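Local coordinates for DNA processing protein DprA (Streptococcus pneumoniae, PDB 3UQZ), which helps load the RecA recombinase onto single-stranded DNA during natural transformation, binding single-stranded DNA cooperatively and protecting it from nucleases, at residues N5-I8 and Y9-K12. Numbering follows the deposited sequence.
Sequences NYEI and YKLK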
loop_
_atom_site.group_PDB
_atom_site.type_symbol
_atom_site.label_atom_id
_atom_site.label_comp_id
_atom_site.label_asym_id
_atom_site.label_seq_id
_atom_site.Cartn_x
_atom_site.Cartn_y
_atom_site.Cartn_z
ATOM N N ASN A 5 -45.600 7.284 -3.763
ATOM C CA ASN A 5 -44.558 6.364 -4.243
ATOM C C ASN A 5 -44.955 5.735 -5.577
ATOM O O ASN A 5 -44.098 5.586 -6.456
ATOM C CB ASN A 5 -44.209 5.290 -3.215
ATOM C CG ASN A 5 -43.483 5.789 -1.987
ATOM O OD1 ASN A 5 -43.158 6.985 -1.849
ATOM N ND2 ASN A 5 -43.245 4.868 -1.044
ATOM N N TYR A 6 -46.265 5.424 -5.751
ATOM C CA TYR A 6 -46.797 4.886 -7.013
ATOM C C TYR A 6 -46.608 5.901 -8.149
ATOM O O TYR A 6 -46.288 5.506 -9.275
ATOM C CB TYR A 6 -48.288 4.491 -6.883
ATOM C CG TYR A 6 -48.932 4.171 -8.216
ATOM C CD1 TYR A 6 -48.671 2.971 -8.868
ATOM C CD2 TYR A 6 -49.729 5.108 -8.871
ATOM C CE1 TYR A 6 -49.195 2.704 -10.132
ATOM C CE2 TYR A 6 -50.256 4.853 -10.136
ATOM C CZ TYR A 6 -50.000 3.645 -10.755
ATOM O OH TYR A 6 -50.543 3.386 -11.988
ATOM N N GLU A 7 -46.821 7.199 -7.851
ATOM C CA GLU A 7 -46.675 8.264 -8.839
ATOM C C GLU A 7 -45.230 8.441 -9.246
ATOM O O GLU A 7 -44.966 8.620 -10.439
ATOM C CB GLU A 7 -47.316 9.573 -8.373
ATOM C CG GLU A 7 -48.833 9.513 -8.277
ATOM C CD GLU A 7 -49.595 9.416 -9.585
ATOM O OE1 GLU A 7 -49.013 9.717 -10.653
ATOM O OE2 GLU A 7 -50.790 9.046 -9.532
ATOM N N ILE A 8 -44.289 8.296 -8.280
ATOM C CA ILE A 8 -42.846 8.345 -8.540
ATOM C C ILE A 8 -42.506 7.259 -9.582
ATOM O O ILE A 8 -41.889 7.568 -10.605
ATOM C CB ILE A 8 -42.015 8.215 -7.228
ATOM C CG1 ILE A 8 -42.127 9.503 -6.363
ATOM C CG2 ILE A 8 -40.567 7.905 -7.545
ATOM C CD1 ILE A 8 -41.666 9.385 -4.889
ATOM N N TYR A 9 -42.989 6.018 -9.357
ATOM C CA TYR A 9 -42.821 4.895 -10.284
ATOM C C TYR A 9 -43.450 5.214 -11.636
ATOM O O TYR A 9 -42.808 4.987 -12.666
ATOM C CB TYR A 9 -43.415 3.601 -9.697
ATOM C CG TYR A 9 -43.088 2.355 -10.496
ATOM C CD1 TYR A 9 -41.770 2.024 -10.801
ATOM C CD2 TYR A 9 -44.096 1.492 -10.925
ATOM C CE1 TYR A 9 -41.464 0.881 -11.539
ATOM C CE2 TYR A 9 -43.799 0.340 -11.656
ATOM C CZ TYR A 9 -42.481 0.041 -11.958
ATOM O OH TYR A 9 -42.175 -1.088 -12.675
ATOM N N LYS A 10 -44.690 5.780 -11.630
ATOM C CA LYS A 10 -45.410 6.183 -12.843
ATOM C C LYS A 10 -44.632 7.248 -13.651
ATOM O O LYS A 10 -44.651 7.194 -14.883
ATOM C CB LYS A 10 -46.841 6.632 -12.515
ATOM C CG LYS A 10 -47.773 6.644 -13.718
ATOM C CD LYS A 10 -49.191 7.003 -13.326
ATOM C CE LYS A 10 -50.063 7.214 -14.539
ATOM N NZ LYS A 10 -51.401 7.713 -14.160
ATOM N N LEU A 11 -43.910 8.172 -12.964
ATOM C CA LEU A 11 -43.074 9.201 -13.610
ATOM C C LEU A 11 -41.850 8.577 -14.293
ATOM O O LEU A 11 -41.482 8.997 -15.386
ATOM C CB LEU A 11 -42.643 10.306 -12.621
ATOM C CG LEU A 11 -43.744 11.214 -12.044
ATOM C CD1 LEU A 11 -43.183 12.134 -11.000
ATOM C CD2 LEU A 11 -44.402 12.047 -13.117
ATOM N N LYS A 12 -41.241 7.555 -13.661
ATOM C CA LYS A 12 -40.109 6.799 -14.210
ATOM C C LYS A 12 -40.575 6.064 -15.478
ATOM O O LYS A 12 -39.876 6.082 -16.490
ATOM C CB LYS A 12 -39.568 5.786 -13.179
ATOM C CG LYS A 12 -38.359 6.295 -12.404
ATOM C CD LYS A 12 -37.790 5.293 -11.416
ATOM C CE LYS A 12 -36.345 5.621 -11.127
ATOM N NZ LYS A 12 -35.887 5.017 -9.860
HETATM O O HOH W 1 -53.028 7.996 -11.282
#
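Lys10 passes by the ends of the Tyr6 and Glu7 side chains, one helical turn back, touching both with its CD. Its CG stands anti to the backbone N (chi1 -162°) and the carbons beyond it are fully extended, which carries the amine outward from the helix, on the side where the Tyr6 and Glu7 side chains also end. Lys10 CD lies 4.0 Å from Tyr6 CE2, meeting the ring at a slant, and 3.8 Å from Glu7 OE1. Lysine suits this place because its methylenes can pack against the ring while its charge reaches further out. The Lys10 chain itself is buried, and its amine forms a salt bridge with Asp61 and a cation-pi contact with Tyr56; Asp61 also takes a hydrogen bond from the Tyr6 hydroxyl, and Tyr56 is bonded to Glu7 OE1. Glu7 lies alongside Lys10, pointing the same way, but OE1 and Lys10 NZ stay 4.7 Å apart, too far for direct contact. The looser side is confined to the outer ends of the partly exposed Glu7 and Tyr6, where a water donates to Glu7 OE2 at 3.0 Å and makes a weak bond with Lys10 NZ.

These residues belong to helix 5-13, the first of the helical sterile alpha motif domain that precedes the Rossmann-like sheet. Its backbone is regular alpha helix: Tyr9 N bonds to Asn5 O at 3.1 Å, Lys10 N to Tyr6 O at 2.9 Å, and the same i to i+4 spacing links Leu11 to Glu7 and Lys12 to Ile8.

The tightly packed part holds the buried Ile8, Tyr9 and Leu11. The branched aliphatic side chains of Ile8 and Leu11 supply hydrocarbon to helix 18-28, touching Leu25 and Ile21 respectively, and Ile8 and Tyr9 both rest on Leu94 of strand 94-99. Tyr9 fits a mixed setting: its ring meets Phe96 edge-to-face, while its hydroxyl bonds to Glu67.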